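Oxygen-independent coproporphyrinogen III oxidase (Escherichia coli, PDB 1OLT) catalyses the anaerobic oxidative decarboxylation of two propionate groups of coproporphyrinogen III to the vinyl groups of protoporphyrinogen IX, using S-adenosylmethionine and a [4Fe-4S] cluster. Local coordinates at residues A[91-96]-A[131-136]; A[337-340]-A[345-348]; A[375-380]-A[434-439]. All blocks are in the same frame, centred on the assembly; numbering follows the deposited sequence.

Overall arrangement
From the N terminus, the chain first closes interaction 1. Helix 80-96 meets the end of helix 120-133, and the loop between them contains strand 105-112 of the radical SAM core. Interaction 2 is far more local. The end of strand 335-339 and the residue after it pack against the start of helix 343-353. Interaction 3 closes last and joins helices 365-380 and 433-438. The three follow in series, so none nests in or crosses another. Interactions 1 and 2 still touch in space, because Glu92 bonds to both Tyr346 and Asn339. Interaction 3 lies on the opposite side of the chain's centre from interaction 1, with centres about 35 Å apart.

Interaction 1. Residues A[91-96]-A[131-136]; sequences QEIVHR and RENFQF
Ile93 and Asn133 meet at about a right angle. Methyl CG2 of Ile93 does the touching: it lies 3.7 Å from Asn133 CB. Ile93 CG2 is also 3.9 Å from Asn133 ND2, so it packs along the root of the side chain and the near part of the amide. CG2 is anti to the backbone N of Ile93 (chi1 -72° for the CG1 branch). This sends one branch to Asn133 and leaves CG1 beside the backbone N. Ile93 CG2 also approaches the Phe134 ring obliquely, with Phe134 CE2 4.3 Å away. The contact is carried by van der Waals packing.

The amide of Asn133 is held from its own helix. ND2 bonds to Leu129 O, one turn back. CG sits beside the backbone N (chi1 -76°), which helps fold the amide toward that carbonyl. After Asn133 the backbone becomes extended at Phe134.

Helices 80-96 and 120-133 are successive helices of the radical SAM core, which belongs to the TIM-barrel clan. Helix 80-96 connects strand 53-62 to the parallel strand 105-112, and helix 120-133 connects 105-112 to 140-146, as beta-alpha-beta crossovers. This contact joins the C-terminal ends of the two helices.

Further out, Ile93 also touches Leu126, Leu130 and Met324, while the Phe134 ring reaches inward to Leu53 and Leu55 of strand 53-62 and to Leu322. The side chain of Phe134 is about 10 Å from that of Tyr56, a binding residue for the first S-adenosylmethionine. One residue before Ile93, the buried carboxylate of Glu92 is bonded by Gly325 N and Tyr346 OH at OE1 and by Asn339 ND2 at OE2.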
loop_
_atom_site.group_PDB
_atom_site.type_symbol
_atom_site.label_atom_id
_atom_site.label_comp_id
_atom_site.label_asym_id
_atom_site.label_seq_id
_atom_site.Cartn_x
_atom_site.Cartn_y
_atom_site.Cartn_z
ATOM N N GLN A 91 -24.393 -2.588 6.881
ATOM C CA GLN A 91 -25.241 -1.481 6.459
ATOM C C GLN A 91 -24.539 -0.679 5.311
ATOM O O GLN A 91 -25.159 -0.359 4.292
ATOM C CB GLN A 91 -25.590 -0.580 7.617
ATOM C CG GLN A 91 -26.551 -1.190 8.688
ATOM C CD GLN A 91 -27.759 -1.819 8.102
ATOM O OE1 GLN A 91 -28.328 -1.267 7.182
ATOM N NE2 GLN A 91 -28.088 -3.050 8.534
ATOM N N GLU A 92 -23.248 -0.466 5.426
ATOM C CA GLU A 92 -22.526 0.224 4.349
ATOM C C GLU A 92 -22.622 -0.576 3.024
ATOM O O GLU A 92 -22.920 0.008 1.952
ATOM C CB GLU A 92 -21.047 0.537 4.724
ATOM C CG GLU A 92 -20.371 1.421 3.719
ATOM C CD GLU A 92 -18.851 1.726 4.019
ATOM O OE1 GLU A 92 -18.285 1.201 5.018
ATOM O OE2 GLU A 92 -18.252 2.472 3.208
ATOM N N ILE A 93 -22.425 -1.878 3.113
ATOM C CA ILE A 93 -22.421 -2.743 1.981
ATOM C C ILE A 93 -23.813 -2.763 1.353
ATOM O O ILE A 93 -23.984 -2.621 0.093
ATOM C CB ILE A 93 -21.952 -4.147 2.354
ATOM C CG1 ILE A 93 -20.439 -4.109 2.619
ATOM C CG2 ILE A 93 -22.298 -5.103 1.292
ATOM C CD1 ILE A 93 -19.910 -5.248 3.429
ATOM N N VAL A 94 -24.814 -2.870 2.210
ATOM C CA VAL A 94 -26.195 -2.925 1.763
ATOM C C VAL A 94 -26.620 -1.653 1.014
ATOM O O VAL A 94 -27.365 -1.716 0.079
ATOM C CB VAL A 94 -27.102 -3.248 3.042
ATOM C CG1 VAL A 94 -28.356 -2.636 2.982
ATOM C CG2 VAL A 94 -27.145 -4.808 3.218
ATOM N N HIS A 95 -26.105 -0.503 1.435
ATOM C CA HIS A 95 -26.398 0.745 0.775
ATOM C C HIS A 95 -25.529 1.051 -0.489
ATOM O O HIS A 95 -26.044 1.586 -1.413
ATOM C CB HIS A 95 -26.323 1.886 1.785
ATOM C CG HIS A 95 -27.404 1.806 2.834
ATOM N ND1 HIS A 95 -28.498 2.651 2.836
ATOM C CD2 HIS A 95 -27.576 0.968 3.897
ATOM C CE1 HIS A 95 -29.288 2.346 3.861
ATOM N NE2 HIS A 95 -28.764 1.323 4.507
ATOM N N ARG A 96 -24.249 0.689 -0.497
ATOM C CA ARG A 96 -23.323 1.015 -1.600
ATOM C C ARG A 96 -23.336 -0.010 -2.707
ATOM O O ARG A 96 -23.337 0.353 -3.891
ATOM C CB ARG A 96 -21.888 1.175 -1.118
ATOM C CG ARG A 96 -21.621 2.454 -0.398
ATOM C CD ARG A 96 -21.818 3.617 -1.317
ATOM N NE ARG A 96 -21.297 4.897 -0.871
ATOM C CZ ARG A 96 -21.930 6.072 -1.007
ATOM N NH1 ARG A 96 -23.177 6.153 -1.440
ATOM N NH2 ARG A 96 -21.325 7.193 -0.629
ATOM N N ARG A 131 -19.647 -11.443 -0.944
ATOM C CA ARG A 131 -19.964 -12.373 -2.034
ATOM C C ARG A 131 -21.421 -12.300 -2.443
ATOM O O ARG A 131 -21.720 -12.504 -3.583
ATOM C CB ARG A 131 -19.723 -13.879 -1.684
ATOM C CG ARG A 131 -18.236 -14.211 -1.618
ATOM C CD ARG A 131 -17.885 -15.710 -1.623
ATOM N NE ARG A 131 -16.421 -15.877 -1.465
ATOM C CZ ARG A 131 -15.482 -15.853 -2.444
ATOM N NH1 ARG A 131 -15.768 -15.650 -3.748
ATOM N NH2 ARG A 131 -14.217 -16.044 -2.086
ATOM N N GLU A 132 -22.300 -12.055 -1.498
ATOM C CA GLU A 132 -23.707 -11.986 -1.823
ATOM C C GLU A 132 -24.108 -10.643 -2.341
ATOM O O GLU A 132 -25.170 -10.545 -2.894
ATOM C CB GLU A 132 -24.577 -12.347 -0.598
ATOM C CG GLU A 132 -24.437 -13.839 -0.323
ATOM C CD GLU A 132 -25.340 -14.326 0.808
ATOM O OE1 GLU A 132 -25.820 -13.476 1.609
ATOM O OE2 GLU A 132 -25.491 -15.565 0.884
ATOM N N ASN A 133 -23.301 -9.604 -2.155
ATOM C CA ASN A 133 -23.688 -8.274 -2.604
ATOM C C ASN A 133 -22.907 -7.716 -3.798
ATOM O O ASN A 133 -23.325 -6.723 -4.373
ATOM C CB ASN A 133 -23.629 -7.293 -1.438
ATOM C CG ASN A 133 -24.811 -7.482 -0.525
ATOM O OD1 ASN A 133 -25.873 -7.096 -0.888
ATOM N ND2 ASN A 133 -24.622 -8.160 0.645
ATOM N N PHE A 134 -21.798 -8.363 -4.137
ATOM C CA PHE A 134 -21.006 -8.038 -5.321
ATOM C C PHE A 134 -20.759 -9.330 -6.084
ATOM O O PHE A 134 -20.696 -10.423 -5.482
ATOM C CB PHE A 134 -19.628 -7.423 -4.935
ATOM C CG PHE A 134 -19.708 -6.133 -4.156
ATOM C CD1 PHE A 134 -19.801 -4.930 -4.797
ATOM C CD2 PHE A 134 -19.641 -6.135 -2.756
ATOM C CE1 PHE A 134 -19.823 -3.751 -4.091
ATOM C CE2 PHE A 134 -19.669 -4.976 -2.046
ATOM C CZ PHE A 134 -19.756 -3.779 -2.703
ATOM N N GLN A 135 -20.599 -9.212 -7.382
ATOM C CA GLN A 135 -20.274 -10.326 -8.246
ATOM C C GLN A 135 -18.748 -10.510 -8.396
ATOM O O GLN A 135 -18.083 -9.727 -9.057
ATOM C CB GLN A 135 -20.927 -10.123 -9.632
ATOM C CG GLN A 135 -21.007 -11.449 -10.390
ATOM C CD GLN A 135 -21.853 -11.415 -11.669
ATOM O OE1 GLN A 135 -22.791 -10.581 -11.817
ATOM N NE2 GLN A 135 -21.541 -12.343 -12.601
ATOM N N PHE A 136 -18.222 -11.572 -7.796
ATOM C CA PHE A 136 -16.787 -11.847 -7.783
ATOM C C PHE A 136 -16.416 -12.681 -8.977
ATOM O O PHE A 136 -17.095 -13.686 -9.276
ATOM C CB PHE A 136 -16.399 -12.646 -6.541
ATOM C CG PHE A 136 -16.181 -11.822 -5.348
ATOM C CD1 PHE A 136 -17.225 -11.069 -4.802
ATOM C CD2 PHE A 136 -14.959 -11.779 -4.754
ATOM C CE1 PHE A 136 -17.035 -10.313 -3.690
ATOM C CE2 PHE A 136 -14.749 -10.986 -3.623
ATOM C CZ PHE A 136 -15.800 -10.248 -3.113
#

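Interaction 2. Residues A[337-340]-A[345-348]; sequences AQNQ and QYYQ
Gln340 lays its side chain across the backbone between Gln345 and Tyr346. Its CB is 3.5 Å from Tyr346 N, and its CG is 3.8 Å from Gln345 O. The motif is a strand followed closely by a helix. Strand 335-339 is the middle strand of a three-stranded antiparallel sheet. The chain leaves it at Gln340, enters helix 343-353, and returns as the neighbouring strand 357-362.

The chain of Gln340 bends at chi2 (-68°), which turns its amide over CB of Gln345. Gln340 OE1 lies 3.7 Å from Gln345 CB, a van der Waals contact. On the other branch of the amide, NE2 bonds to Gln349 OE1, one turn further along the helix from Gln345. An alanine here would take away CG and the amide, which would probably leave Gln349 OE1 without its mate and open a gap beside Gln345 CB.

The Asn339 side chain is about 8 Å from a bound S-adenosylmethionine. It approaches the Tyr346 ring at its edge, near the ring plane. Asn339 ND2 is 4.1 Å from Tyr346 CE1, and the amide and ring planes differ by 53°. The NH2 group is bonded to Gly325 O, and Glu92 is the partner it shares with the Tyr346 hydroxyl, so these bonds probably fix its position more than the ring does. The ring also packs on Ala88 and Leu89 of helix 80-96. CG of Tyr346 is anti to its backbone N (chi1 170°), which turns the ring toward Asn339, while Tyr346 CB stays 4.1 Å from Gln340 CB.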
loop_
_atom_site.group_PDB
_atom_site.type_symbol
_atom_site.label_atom_id
_atom_site.label_comp_id
_atom_site.label_asym_id
_atom_site.label_seq_id
_atom_site.Cartn_x
_atom_site.Cartn_y
_atom_site.Cartn_z
ATOM N N ALA A 337 -12.400 9.541 -2.882
ATOM C CA ALA A 337 -13.377 9.769 -1.835
ATOM C C ALA A 337 -12.982 8.957 -0.625
ATOM O O ALA A 337 -12.630 7.786 -0.739
ATOM C CB ALA A 337 -14.760 9.343 -2.348
ATOM N N GLN A 338 -13.097 9.538 0.547
ATOM C CA GLN A 338 -12.696 8.841 1.759
ATOM C C GLN A 338 -13.810 8.863 2.767
ATOM O O GLN A 338 -14.469 9.887 2.957
ATOM C CB GLN A 338 -11.477 9.503 2.434
ATOM C CG GLN A 338 -10.828 8.694 3.507
ATOM C CD GLN A 338 -9.510 9.275 4.056
ATOM O OE1 GLN A 338 -9.279 10.469 3.949
ATOM N NE2 GLN A 338 -8.658 8.408 4.641
ATOM N N ASN A 339 -13.981 7.734 3.413
ATOM C CA ASN A 339 -14.844 7.615 4.581
ATOM C C ASN A 339 -14.271 8.323 5.811
ATOM O O ASN A 339 -13.037 8.483 5.964
ATOM C CB ASN A 339 -15.035 6.134 4.917
ATOM C CG ASN A 339 -16.033 5.434 4.010
ATOM O OD1 ASN A 339 -16.846 6.077 3.293
ATOM N ND2 ASN A 339 -16.014 4.052 4.064
ATOM N N GLN A 340 -15.162 8.768 6.678
ATOM C CA GLN A 340 -14.853 9.177 8.062
ATOM C C GLN A 340 -13.707 8.345 8.628
ATOM O O GLN A 340 -13.741 7.124 8.587
ATOM C CB GLN A 340 -16.126 9.033 8.943
ATOM C CG GLN A 340 -17.321 9.897 8.530
ATOM C CD GLN A 340 -17.155 11.384 8.716
ATOM O OE1 GLN A 340 -16.218 11.848 9.366
ATOM N NE2 GLN A 340 -18.050 12.153 8.089
ATOM N N GLN A 345 -17.692 8.683 14.154
ATOM C CA GLN A 345 -18.504 9.445 13.089
ATOM C C GLN A 345 -18.733 8.459 11.878
ATOM O O GLN A 345 -19.726 8.613 11.155
ATOM C CB GLN A 345 -17.838 10.815 12.561
ATOM C CG GLN A 345 -17.493 11.868 13.740
ATOM C CD GLN A 345 -18.729 12.412 14.304
ATOM O OE1 GLN A 345 -18.940 12.364 15.522
ATOM N NE2 GLN A 345 -19.596 12.912 13.434
ATOM N N TYR A 346 -17.823 7.491 11.653
ATOM C CA TYR A 346 -18.158 6.469 10.708
ATOM C C TYR A 346 -19.501 5.798 11.115
ATOM O O TYR A 346 -20.408 5.717 10.331
ATOM C CB TYR A 346 -16.983 5.453 10.645
ATOM C CG TYR A 346 -17.325 4.207 9.848
ATOM C CD1 TYR A 346 -17.255 4.200 8.457
ATOM C CD2 TYR A 346 -17.725 3.048 10.463
ATOM C CE1 TYR A 346 -17.619 3.072 7.726
ATOM C CE2 TYR A 346 -18.107 1.925 9.726
ATOM C CZ TYR A 346 -18.044 1.940 8.367
ATOM O OH TYR A 346 -18.406 0.825 7.637
ATOM N N TYR A 347 -19.626 5.369 12.363
ATOM C CA TYR A 347 -20.830 4.711 12.833
ATOM C C TYR A 347 -22.037 5.589 12.726
ATOM O O TYR A 347 -23.074 5.173 12.206
ATOM C CB TYR A 347 -20.690 4.281 14.294
ATOM C CG TYR A 347 -19.844 3.075 14.561
ATOM C CD1 TYR A 347 -19.716 2.065 13.635
ATOM C CD2 TYR A 347 -19.244 2.900 15.779
ATOM C CE1 TYR A 347 -18.973 0.938 13.901
ATOM C CE2 TYR A 347 -18.443 1.734 16.066
ATOM C CZ TYR A 347 -18.340 0.774 15.140
ATOM O OH TYR A 347 -17.645 -0.359 15.350
ATOM N N GLN A 348 -21.913 6.810 13.192
ATOM C CA GLN A 348 -23.017 7.742 13.178
ATOM C C GLN A 348 -23.503 8.039 11.760
ATOM O O GLN A 348 -24.719 8.049 11.502
ATOM C CB GLN A 348 -22.668 9.040 13.941
ATOM C CG GLN A 348 -23.855 9.965 14.147
ATOM C CD GLN A 348 -23.473 11.254 14.937
ATOM O OE1 GLN A 348 -22.770 11.180 15.958
ATOM N NE2 GLN A 348 -23.925 12.402 14.464
#

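Interaction 3. Residues A[375-380]-A[434-439]; sequences KSLICN and RNICMC
Leu377 faces helix 433-438 and meets it at two levels. Leu377 CB lies 4.0 Å from Cys437 SG. CG then sits anti to the carbonyl carbon (chi1 -75°) and carries CD1 out to Ile436. There Leu377 CD1 is 4.1 Å from methyl CG2 of Ile436, and the two side chains cross at about a right angle. Ile436 offers this methyl because CG2 is anti to its backbone N. Cys437 SG also points into the interface, toward CG1 and CD1 of Ile378. Ile378 has two conformers, so its contact with Cys437 SG is less certain.

The two helix segments run nearly antiparallel, at 166°, with axes 9.9 Å apart. Helix 365-380 belongs to the HemN C-terminal domain, whose family is grouped with helix-turn-helix folds. The contact brings the last turns of this helix against helix 433-438, close to the C terminus of the modelled chain.

All four touching residues are buried. Leu377 also packs on Leu383 of strand 382-384. On the other helix, Ile436 rests against Leu410 of helix 401-412. The backbone carbonyl of Ile378 is hydrogen-bonded to Tyr313 OH.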
loop_
_atom_site.group_PDB
_atom_site.type_symbol
_atom_site.label_atom_id
_atom_site.label_comp_id
_atom_site.label_asym_id
_atom_site.label_seq_id
_atom_site.Cartn_x
_atom_site.Cartn_y
_atom_site.Cartn_z
ATOM N N LYS A 375 2.327 7.932 -12.147
ATOM C CA LYS A 375 2.145 6.461 -12.065
ATOM C C LYS A 375 3.118 5.737 -12.956
ATOM O O LYS A 375 3.738 4.789 -12.530
ATOM C CB LYS A 375 0.730 6.007 -12.472
ATOM C CG LYS A 375 -0.307 6.167 -11.430
ATOM C CD LYS A 375 -1.770 5.745 -11.904
ATOM C CE LYS A 375 -1.850 4.328 -12.539
ATOM N NZ LYS A 375 -1.238 4.316 -13.933
ATOM N N SER A 376 3.232 6.178 -14.208
ATOM C CA SER A 376 4.248 5.631 -15.123
ATOM C C SER A 376 5.693 5.700 -14.604
ATOM O O SER A 376 6.442 4.770 -14.776
ATOM C CB SER A 376 4.184 6.342 -16.488
ATOM O OG SER A 376 5.233 5.873 -17.332
ATOM N N LEU A 377 6.086 6.799 -13.982
ATOM C CA LEU A 377 7.452 6.964 -13.506
ATOM C C LEU A 377 7.719 6.068 -12.297
ATOM O O LEU A 377 8.746 5.439 -12.183
ATOM C CB LEU A 377 7.710 8.442 -13.135
ATOM C CG LEU A 377 7.900 9.425 -14.335
ATOM C CD1 LEU A 377 7.957 10.885 -13.865
ATOM C CD2 LEU A 377 9.124 9.084 -15.111
ATOM N N ILE A 378 6.745 6.027 -11.401
ATOM C CA ILE A 378 6.840 5.269 -10.138
ATOM C C ILE A 378 6.871 3.767 -10.376
ATOM O O ILE A 378 7.644 3.059 -9.736
ATOM C CB ILE A 378 5.655 5.620 -9.244
ATOM C CG1 ILE A 378 5.778 7.068 -8.752
ATOM C CG2 ILE A 378 5.510 4.612 -8.081
ATOM C CD1 ILE A 378 6.802 7.272 -7.660
ATOM N N CYS A 379 6.060 3.301 -11.321
ATOM C CA CYS A 379 5.880 1.870 -11.576
ATOM C C CYS A 379 6.849 1.305 -12.608
ATOM O O CYS A 379 7.334 0.216 -12.426
ATOM C CB CYS A 379 4.491 1.580 -12.084
ATOM S SG CYS A 379 3.179 1.937 -10.935
ATOM N N ASN A 380 7.065 2.047 -13.710
ATOM C CA ASN A 380 7.901 1.590 -14.841
ATOM C C ASN A 380 9.274 2.252 -14.980
ATOM O O ASN A 380 10.083 1.852 -15.803
ATOM C CB ASN A 380 7.095 1.739 -16.123
ATOM C CG ASN A 380 5.863 0.843 -16.104
ATOM O OD1 ASN A 380 5.969 -0.352 -15.867
ATOM N ND2 ASN A 380 4.689 1.434 -16.308
ATOM N N ARG A 434 10.910 9.726 -5.992
ATOM C CA ARG A 434 9.995 10.719 -5.425
ATOM C C ARG A 434 10.475 12.136 -5.797
ATOM O O ARG A 434 9.651 13.006 -6.120
ATOM C CB ARG A 434 9.855 10.580 -3.902
ATOM C CG ARG A 434 9.267 9.222 -3.393
ATOM C CD ARG A 434 9.663 8.930 -1.924
ATOM N NE ARG A 434 9.267 7.615 -1.361
ATOM C CZ ARG A 434 9.842 6.411 -1.637
ATOM N NH1 ARG A 434 10.812 6.295 -2.541
ATOM N NH2 ARG A 434 9.409 5.302 -1.006
ATOM N N ASN A 435 11.796 12.346 -5.773
ATOM C CA ASN A 435 12.396 13.604 -6.252
ATOM C C ASN A 435 11.978 13.893 -7.681
ATOM O O ASN A 435 11.529 14.999 -7.979
ATOM C CB ASN A 435 13.929 13.590 -6.178
ATOM C CG ASN A 435 14.464 13.174 -4.797
ATOM O OD1 ASN A 435 14.637 11.983 -4.517
ATOM N ND2 ASN A 435 14.744 14.159 -3.947
ATOM N N ILE A 436 12.096 12.895 -8.559
ATOM C CA ILE A 436 11.747 13.066 -9.970
ATOM C C ILE A 436 10.254 13.380 -10.150
ATOM O O ILE A 436 9.876 14.294 -10.902
ATOM C CB ILE A 436 12.148 11.792 -10.782
ATOM C CG1 ILE A 436 13.673 11.633 -10.839
ATOM C CG2 ILE A 436 11.549 11.796 -12.189
ATOM C CD1 ILE A 436 14.142 10.200 -11.092
ATOM N N CYS A 437 9.402 12.613 -9.468
ATOM C CA CYS A 437 7.956 12.785 -9.572
ATOM C C CYS A 437 7.518 14.165 -9.089
ATOM O O CYS A 437 6.579 14.746 -9.643
ATOM C CB CYS A 437 7.201 11.695 -8.778
ATOM S SG CYS A 437 7.410 10.068 -9.527
ATOM N N MET A 438 8.219 14.681 -8.084
ATOM C CA MET A 438 7.932 15.986 -7.497
ATOM C C MET A 438 8.025 17.138 -8.513
ATOM O O MET A 438 7.396 18.190 -8.316
ATOM C CB MET A 438 8.889 16.258 -6.324
ATOM C CG MET A 438 8.326 17.128 -5.196
ATOM S SD MET A 438 9.241 17.028 -3.568
ATOM C CE MET A 438 10.883 16.291 -4.047
ATOM N N CYS A 439 8.806 16.960 -9.583
ATOM C CA CYS A 439 8.897 17.997 -10.639
ATOM C C CYS A 439 7.582 18.233 -11.376
ATOM O O CYS A 439 7.382 19.309 -12.000
ATOM C CB CYS A 439 9.979 17.654 -11.655
ATOM S SG CYS A 439 11.582 17.576 -10.869
#